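Local coordinates for protein uncharacterized peptidase Lmo0363 (PDB 3L4E) that is probably a serine peptidase of the S51 (peptidase E-like) family, though its own activity and substrate remain uncharacterized, at residues V30-T35 against F82-G87; E61-A66 against T75-N80. All coordinates share one frame; numbering follows the deposited sequence.

Contact 1: residues V30-T35 against F82-G87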
ATOM      1  N   VAL A  30      13.927  -3.322   3.165  1.00 19.28           N
ATOM      2  CA  VAL A  30      12.599  -2.778   2.898  1.00 18.23           C
ATOM      3  C   VAL A  30      12.442  -1.424   3.580  1.00 22.28           C
ATOM      4  O   VAL A  30      12.685  -1.312   4.775  1.00 21.42           O
ATOM      5  CB  VAL A  30      11.510  -3.724   3.458  1.00 18.70           C
ATOM      6  CG1 VAL A  30      10.105  -3.175   3.206  1.00 16.39           C
ATOM      7  CG2 VAL A  30      11.660  -5.114   2.869  1.00 20.28           C
ATOM      8  N   THR A  31      12.048  -0.402   2.819  1.00 18.30           N
ATOM      9  CA  THR A  31      11.572   0.846   3.400  1.00 18.65           C
ATOM     10  C   THR A  31      10.121   0.612   3.798  1.00 20.39           C
ATOM     11  O   THR A  31       9.257   0.439   2.935  1.00 16.73           O
ATOM     12  CB  THR A  31      11.643   2.023   2.402  1.00 18.52           C
ATOM     13  OG1 THR A  31      13.006   2.261   2.041  1.00 22.14           O
ATOM     14  CG2 THR A  31      11.083   3.285   3.027  1.00 20.02           C
ATOM     15  N   PHE A  32       9.872   0.600   5.104  1.00 15.26           N
ATOM     16  CA  PHE A  32       8.586   0.208   5.684  1.00 16.08           C
ATOM     17  C   PHE A  32       7.896   1.474   6.176  1.00 17.68           C
ATOM     18  O   PHE A  32       8.374   2.115   7.113  1.00 19.83           O
ATOM     19  CB  PHE A  32       8.879  -0.761   6.847  1.00 17.44           C
ATOM     20  CG  PHE A  32       7.674  -1.318   7.545  1.00 13.96           C
ATOM     21  CD1 PHE A  32       7.053  -2.464   7.074  1.00 15.32           C
ATOM     22  CD2 PHE A  32       7.209  -0.741   8.726  1.00 17.07           C
ATOM     23  CE1 PHE A  32       5.957  -3.016   7.749  1.00 16.00           C
ATOM     24  CE2 PHE A  32       6.112  -1.275   9.397  1.00 16.81           C
ATOM     25  CZ  PHE A  32       5.487  -2.417   8.910  1.00 19.47           C
ATOM     26  N   ILE A  33       6.790   1.836   5.524  1.00 12.89           N
ATOM     27  CA  ILE A  33       6.087   3.094   5.790  1.00 12.45           C
ATOM     28  C   ILE A  33       4.754   2.842   6.503  1.00 13.20           C
ATOM     29  O   ILE A  33       3.800   2.380   5.886  1.00 13.90           O
ATOM     30  CB  ILE A  33       5.836   3.863   4.475  1.00 13.43           C
ATOM     31  CG1 ILE A  33       7.173   4.195   3.795  1.00 15.93           C
ATOM     32  CG2 ILE A  33       5.015   5.130   4.738  1.00 15.17           C
ATOM     33  CD1 ILE A  33       7.018   4.679   2.361  1.00 16.59           C
ATOM     34  N   PRO A  34       4.703   3.099   7.820  1.00 14.96           N
ATOM     35  CA  PRO A  34       3.496   2.834   8.613  1.00 16.03           C
ATOM     36  C   PRO A  34       2.632   4.083   8.814  1.00 15.69           C
ATOM     37  O   PRO A  34       1.706   4.074   9.625  1.00 16.42           O
ATOM     38  CB  PRO A  34       4.077   2.388   9.956  1.00 18.31           C
ATOM     39  CG  PRO A  34       5.312   3.240  10.087  1.00 18.13           C
ATOM     40  CD  PRO A  34       5.863   3.411   8.680  1.00 15.36           C
ATOM     41  N   THR A  35       2.931   5.142   8.072  1.00 13.81           N
ATOM     42  CA  THR A  35       2.264   6.438   8.235  1.00 15.53           C
ATOM     43  C   THR A  35       0.731   6.385   8.278  1.00 15.06           C
ATOM     44  O   THR A  35       0.105   7.066   9.089  1.00 17.08           O
ATOM     45  CB  THR A  35       2.714   7.395   7.128  1.00 16.04           C
ATOM     46  OG1 THR A  35       4.148   7.485   7.152  1.00 17.53           O
ATOM     47  CG2 THR A  35       2.098   8.787   7.305  1.00 18.54           C
ATOM     48  N   PHE A  82      13.105  -2.595  -1.502  1.00 20.09           N
ATOM     49  CA  PHE A  82      11.650  -2.610  -1.636  1.00 16.90           C
ATOM     50  C   PHE A  82      11.030  -1.446  -0.895  1.00 17.15           C
ATOM     51  O   PHE A  82      11.646  -0.884   0.007  1.00 18.07           O
ATOM     52  CB  PHE A  82      11.056  -3.899  -1.058  1.00 16.24           C
ATOM     53  CG  PHE A  82      11.645  -5.161  -1.626  1.00 22.32           C
ATOM     54  CD1 PHE A  82      12.110  -5.211  -2.926  1.00 26.52           C
ATOM     55  CD2 PHE A  82      11.714  -6.308  -0.855  1.00 29.40           C
ATOM     56  CE1 PHE A  82      12.643  -6.374  -3.437  1.00 28.95           C
ATOM     57  CE2 PHE A  82      12.246  -7.475  -1.364  1.00 34.21           C
ATOM     58  CZ  PHE A  82      12.711  -7.510  -2.655  1.00 27.92           C
ATOM     59  N   ILE A  83       9.807  -1.090  -1.287  1.00 15.73           N
ATOM     60  CA  ILE A  83       9.005  -0.108  -0.566  1.00 13.60           C
ATOM     61  C   ILE A  83       7.743  -0.819  -0.085  1.00 12.26           C
ATOM     62  O   ILE A  83       7.086  -1.493  -0.869  1.00 16.00           O
ATOM     63  CB  ILE A  83       8.608   1.082  -1.482  1.00 15.16           C
ATOM     64  CG1 ILE A  83       9.855   1.775  -2.046  1.00 17.82           C
ATOM     65  CG2 ILE A  83       7.732   2.093  -0.725  1.00 17.69           C
ATOM     66  CD1 ILE A  83       9.574   2.664  -3.256  1.00 19.10           C
ATOM     67  N   TYR A  84       7.414  -0.691   1.199  1.00 13.17           N
ATOM     68  CA  TYR A  84       6.229  -1.341   1.761  1.00 12.18           C
ATOM     69  C   TYR A  84       5.408  -0.291   2.488  1.00 12.03           C
ATOM     70  O   TYR A  84       5.927   0.421   3.345  1.00 13.91           O
ATOM     71  CB  TYR A  84       6.665  -2.420   2.750  1.00 15.08           C
ATOM     72  CG  TYR A  84       5.565  -3.194   3.456  1.00 11.63           C
ATOM     73  CD1 TYR A  84       4.784  -2.595   4.449  1.00 13.75           C
ATOM     74  CD2 TYR A  84       5.351  -4.543   3.169  1.00 14.39           C
ATOM     75  CE1 TYR A  84       3.802  -3.315   5.124  1.00 13.21           C
ATOM     76  CE2 TYR A  84       4.374  -5.269   3.827  1.00 12.53           C
ATOM     77  CZ  TYR A  84       3.604  -4.654   4.804  1.00 12.06           C
ATOM     78  OH  TYR A  84       2.640  -5.392   5.457  1.00 13.36           O
ATOM     79  N   VAL A  85       4.124  -0.213   2.156  1.00 11.04           N
ATOM     80  CA  VAL A  85       3.230   0.762   2.771  1.00 11.14           C
ATOM     81  C   VAL A  85       2.114   0.029   3.504  1.00 10.28           C
ATOM     82  O   VAL A  85       1.331  -0.698   2.883  1.00 12.75           O
ATOM     83  CB  VAL A  85       2.657   1.729   1.718  1.00 11.53           C
ATOM     84  CG1 VAL A  85       1.663   2.715   2.360  1.00 14.73           C
ATOM     85  CG2 VAL A  85       3.791   2.476   1.018  1.00 12.60           C
ATOM     86  N   THR A  86       2.049   0.216   4.825  1.00 11.40           N
ATOM     87  CA  THR A  86       1.058  -0.472   5.650  1.00 12.60           C
ATOM     88  C   THR A  86      -0.337   0.096   5.432  1.00 12.15           C
ATOM     89  O   THR A  86      -0.497   1.203   4.913  1.00 12.08           O
ATOM     90  CB  THR A  86       1.347  -0.339   7.161  1.00 14.78           C
ATOM     91  OG1 THR A  86       0.970   0.980   7.599  1.00 14.03           O
ATOM     92  CG2 THR A  86       2.821  -0.606   7.496  1.00 14.72           C
ATOM     93  N   GLY A  87      -1.344  -0.661   5.856  1.00 11.82           N
ATOM     94  CA  GLY A  87      -2.701  -0.155   5.901  1.00 14.27           C
ATOM     95  C   GLY A  87      -2.862   0.983   6.895  1.00 14.26           C
ATOM     96  O   GLY A  87      -1.925   1.355   7.597  1.00 14.21           O
TER
HETATM   97  O   HOH W   1      13.098   1.871  -0.647  1.00 26.30           O
HETATM   98  O   HOH W   2       1.183   3.576   5.680  1.00 14.01           O
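Phe32 and Tyr84 are paired residues on two parallel strands, and their side chains run alongside each other in the same direction. The ring planes are 20° apart but slid past one another, so overlap is slight; Phe32 CE1 meets Tyr84 CE1 at 3.4 Å. Both side chains place CG anti to the backbone N (chi1 -178° and 179°), which sends the two rings the same way. On the same face Val30 sets CG1 against Tyr84 CB at 3.6 Å and turns CG2 to Phe82, while the methyl CG2 of Thr86 reaches Phe32 CZ at 3.5 Å and sits at the edge of the Tyr84 ring. The other face carries Thr31, Ile33, Ile83 and Val85; here Ile33 CD1 touches CG2 of both Ile83 and Val85, beta-branched residues well suited to extended chain.

Four backbone hydrogen bonds hold this register, with donors alternating between the strands: Thr31 N gives to Phe82 O, Tyr84 N to Thr31 O, Ile33 N to Tyr84 O (2.7 Å) and Thr86 N to Ile33 O. A water donates to both Ile33 O and Thr86 O where the strands part, and Thr86 OG1 gives its proton to Gly87 O. Farther out, helix 44-55 packs on Phe32 and Tyr84 through Leu53, and Phe11 meets Tyr84 edge-to-face. Gly87 N bonds Glu119 OE2, next to the proposed nucleophile Ser120. Four nearly straight cross-strand bonds and buried, mostly apolar side chains together fix the register of the pair, whose Thr86 side chain ends about 8 Å from that of Ser120.

Contact 2: residues E61-A66 against T75-N80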
ATOM      1  N   GLU A  61      13.381  -1.391   7.523  0.68 24.61           N
ATOM      2  CA  GLU A  61      13.780  -0.059   7.964  0.68 25.54           C
ATOM      3  C   GLU A  61      12.600   0.910   7.928  0.68 24.08           C
ATOM      4  O   GLU A  61      12.094   1.246   6.855  0.68 26.30           O
ATOM      5  CB  GLU A  61      14.911   0.468   7.086  0.68 31.11           C
ATOM      6  CG  GLU A  61      16.190  -0.350   7.197  0.68 37.84           C
ATOM      7  CD  GLU A  61      17.327   0.220   6.377  0.68 44.43           C
ATOM      8  OE1 GLU A  61      17.196   1.364   5.890  0.68 46.94           O
ATOM      9  OE2 GLU A  61      18.353  -0.475   6.226  0.68 48.53           O
ATOM     10  N   GLU A  62      12.176   1.373   9.099  1.00 24.13           N
ATOM     11  CA  GLU A  62      11.012   2.244   9.177  1.00 24.38           C
ATOM     12  C   GLU A  62      11.254   3.658   8.635  1.00 24.17           C
ATOM     13  O   GLU A  62      12.318   4.249   8.833  1.00 25.50           O
ATOM     14  CB  GLU A  62      10.481   2.293  10.607  1.00 30.24           C
ATOM     15  CG  GLU A  62      10.161   0.909  11.145  1.00 34.47           C
ATOM     16  CD  GLU A  62       8.995   0.909  12.105  1.00 39.07           C
ATOM     17  OE1 GLU A  62       8.490   2.009  12.424  1.00 40.51           O
ATOM     18  OE2 GLU A  62       8.586  -0.192  12.535  1.00 39.48           O
ATOM     19  N   LEU A  63      10.246   4.178   7.943  1.00 23.63           N
ATOM     20  CA  LEU A  63      10.246   5.547   7.440  1.00 21.65           C
ATOM     21  C   LEU A  63       8.850   6.115   7.632  1.00 19.91           C
ATOM     22  O   LEU A  63       7.913   5.689   6.956  1.00 24.00           O
ATOM     23  CB  LEU A  63      10.625   5.589   5.949  1.00 22.27           C
ATOM     24  CG  LEU A  63      10.551   6.941   5.226  1.00 24.70           C
ATOM     25  CD1 LEU A  63      11.594   7.900   5.789  1.00 31.82           C
ATOM     26  CD2 LEU A  63      10.722   6.788   3.708  1.00 23.09           C
ATOM     27  N   ASP A  64       8.697   7.044   8.577  1.00 23.34           N
ATOM     28  CA  ASP A  64       7.415   7.725   8.760  1.00 21.73           C
ATOM     29  C   ASP A  64       7.452   9.051   8.007  1.00 23.18           C
ATOM     30  O   ASP A  64       8.095  10.009   8.435  1.00 25.88           O
ATOM     31  CB  ASP A  64       7.095   7.931  10.246  1.00 28.45           C
ATOM     32  CG  ASP A  64       5.685   8.480  10.485  1.00 31.36           C
ATOM     33  OD1 ASP A  64       4.954   8.764   9.511  1.00 26.82           O
ATOM     34  OD2 ASP A  64       5.303   8.628  11.664  1.00 33.98           O
ATOM     35  N   ILE A  65       6.779   9.076   6.862  1.00 26.39           N
ATOM     36  CA  ILE A  65       6.675  10.265   6.024  1.00 27.24           C
ATOM     37  C   ILE A  65       6.190  11.486   6.794  1.00 30.59           C
ATOM     38  O   ILE A  65       6.531  12.613   6.454  1.00 29.34           O
ATOM     39  CB  ILE A  65       5.712  10.015   4.842  1.00 31.89           C
ATOM     40  CG1 ILE A  65       6.161   8.788   4.047  1.00 29.58           C
ATOM     41  CG2 ILE A  65       5.587  11.259   3.958  1.00 29.61           C
ATOM     42  CD1 ILE A  65       7.562   8.889   3.519  1.00 25.61           C
ATOM     43  N   ALA A  66       5.392  11.259   7.830  1.00 27.25           N
ATOM     44  CA  ALA A  66       4.782  12.358   8.571  1.00 29.94           C
ATOM     45  C   ALA A  66       5.780  13.136   9.422  1.00 29.56           C
ATOM     46  O   ALA A  66       5.538  14.293   9.757  1.00 36.24           O
ATOM     47  CB  ALA A  66       3.635  11.843   9.436  1.00 31.17           C
ATOM     48  N   THR A  75      16.756   9.488   0.898  1.00 42.31           N
ATOM     49  CA  THR A  75      17.843   8.536   1.102  1.00 40.71           C
ATOM     50  C   THR A  75      17.351   7.102   1.265  1.00 38.60           C
ATOM     51  O   THR A  75      17.823   6.198   0.575  1.00 37.31           O
ATOM     52  CB  THR A  75      18.688   8.916   2.329  1.00 42.08           C
ATOM     53  OG1 THR A  75      19.199  10.246   2.165  1.00 45.21           O
ATOM     54  CG2 THR A  75      19.855   7.946   2.504  1.00 45.92           C
ATOM     55  N   LYS A  76      16.409   6.895   2.182  1.00 37.26           N
ATOM     56  CA  LYS A  76      15.887   5.559   2.445  1.00 35.54           C
ATOM     57  C   LYS A  76      15.215   4.964   1.211  1.00 36.46           C
ATOM     58  O   LYS A  76      15.471   3.819   0.848  1.00 34.63           O
ATOM     59  CB  LYS A  76      14.922   5.577   3.635  1.00 35.92           C
ATOM     60  CG  LYS A  76      15.606   5.882   4.966  1.00 40.84           C
ATOM     61  CD  LYS A  76      14.626   5.910   6.132  1.00 44.72           C
ATOM     62  CE  LYS A  76      15.367   6.047   7.464  1.00 46.87           C
ATOM     63  NZ  LYS A  76      14.444   6.162   8.632  1.00 45.16           N
ATOM     64  N   LEU A  77      14.357   5.751   0.566  1.00 34.88           N
ATOM     65  CA  LEU A  77      13.682   5.292  -0.638  1.00 32.48           C
ATOM     66  C   LEU A  77      14.673   4.853  -1.715  1.00 31.85           C
ATOM     67  O   LEU A  77      14.429   3.875  -2.431  1.00 34.25           O
ATOM     68  CB  LEU A  77      12.736   6.372  -1.178  1.00 29.55           C
ATOM     69  CG  LEU A  77      11.427   6.521  -0.397  1.00 27.66           C
ATOM     70  CD1 LEU A  77      10.642   7.722  -0.900  1.00 31.36           C
ATOM     71  CD2 LEU A  77      10.590   5.242  -0.483  1.00 26.26           C
ATOM     72  N   ARG A  78      15.785   5.577  -1.827  1.00 34.15           N
ATOM     73  CA  ARG A  78      16.810   5.266  -2.820  1.00 35.55           C
ATOM     74  C   ARG A  78      17.660   4.059  -2.435  1.00 39.22           C
ATOM     75  O   ARG A  78      18.044   3.260  -3.289  1.00 46.05           O
ATOM     76  CB  ARG A  78      17.708   6.480  -3.055  1.00 40.59           C
ATOM     77  CG  ARG A  78      16.971   7.660  -3.642  1.00 42.27           C
ATOM     78  CD  ARG A  78      17.919   8.761  -4.071  1.00 51.08           C
ATOM     79  NE  ARG A  78      17.333   9.563  -5.139  1.00 56.59           N
ATOM     80  CZ  ARG A  78      17.423   9.256  -6.428  1.00 63.22           C
ATOM     81  NH1 ARG A  78      18.083   8.169  -6.807  1.00 67.56           N
ATOM     82  NH2 ARG A  78      16.855  10.032  -7.336  1.00 62.83           N
ATOM     83  N   LYS A  79      17.945   3.932  -1.145  1.00 39.10           N
ATOM     84  CA  LYS A  79      18.868   2.910  -0.664  1.00 39.85           C
ATOM     85  C   LYS A  79      18.277   1.505  -0.679  1.00 36.69           C
ATOM     86  O   LYS A  79      18.912   0.560  -1.147  1.00 38.94           O
ATOM     87  CB  LYS A  79      19.333   3.242   0.755  1.00 44.43           C
ATOM     88  CG  LYS A  79      20.308   2.227   1.331  1.00 44.99           C
ATOM     89  CD  LYS A  79      20.825   2.657   2.696  1.00 46.88           C
ATOM     90  CE  LYS A  79      19.820   2.358   3.796  1.00 52.99           C
ATOM     91  NZ  LYS A  79      19.679   0.892   4.025  1.00 56.22           N
ATOM     92  N   ASN A  80      17.065   1.370  -0.159  1.00 33.39           N
ATOM     93  CA  ASN A  80      16.506   0.046   0.090  1.00 30.46           C
ATOM     94  C   ASN A  80      15.865  -0.597  -1.134  1.00 29.19           C
ATOM     95  O   ASN A  80      15.433   0.088  -2.066  1.00 28.61           O
ATOM     96  CB  ASN A  80      15.554   0.084   1.286  1.00 27.82           C
ATOM     97  CG  ASN A  80      16.250   0.565   2.554  1.00 31.03           C
ATOM     98  OD1 ASN A  80      17.395   0.200   2.823  1.00 37.36           O
ATOM     99  ND2 ASN A  80      15.569   1.396   3.326  1.00 33.20           N
TER
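Glu61 runs straight past CG (chi2 -177°) toward the end of helix 70-79, whereas Lys79 folds back at chi3 and chi4 (80° and 69°), bringing its ammonium to the carboxylate. Glu61 has two conformers, and the network holds for the one described. Lys79 NZ forms a salt bridge with Glu61 OE2 at 2.9 Å, arriving on the syn side close to the carboxylate plane, and adds a weak bond to OE1. Lys79 NZ also donates to Asn80 OD1 at 2.7 Å. Asn80 in turn gives ND2 to Glu61 OE1 at 3.0 Å; ND2 comes from well above the carboxylate plane while OE1 lies close to the amide plane, the two planes being nearly perpendicular. Glutamate, lysine and asparagine thus close a ring of polar groups, and the flat amide suits its place because it can accept from the lysine and donate to the glutamate at once. Its ND2 also bonds Thr31 OG1, which should help fix the amide's orientation.

Lys76 is used differently. Straight from CG outward, it carries its aliphatic part past Leu63, with Lys76 CD 3.6 Å from Leu63 CD1, and Lys76 NZ ends in a bond to the backbone Glu62 O (2.9 Å) at the end of strand 59-62. Glu68 forms a salt bridge with this ammonium. Leu63 CD2 approaches Leu77 CG at 4.2 Å, the two side chains nearly perpendicular; Leu77 also packs on helix 102-111.

Strand 59-62, helix 70-79 and strand 82-85 form a beta-alpha-beta crossover of the alpha/beta fold: the chain passes over strand 29-33 between two parallel strands, Leu77 facing Leu63 while Lys76 and Lys79 reach round to the strand end.

The centres of contacts 1 and 2 lie about 8 Å apart, and both reach the seven-stranded sheet near its 59-62 edge: contact 1 between two strands, contact 2 between the edge strand with its following loop and helix 70-79. Strand 29-33 lies between strands 59-62 and 82-85 and serves both. Along the chain contact 2 is nested within the loop closed by contact 1: strand 29-33, helix 44-55, strand 59-62, helix 70-79 and strand 82-85 come in that order. Val30 O to Glu61 N (2.8 Å) joins the contacts directly, as does Thr35 OG1 to Asp64 OD1. Contact 1 is nearer the proposed catalytic residues; contact 2 lies on the flank.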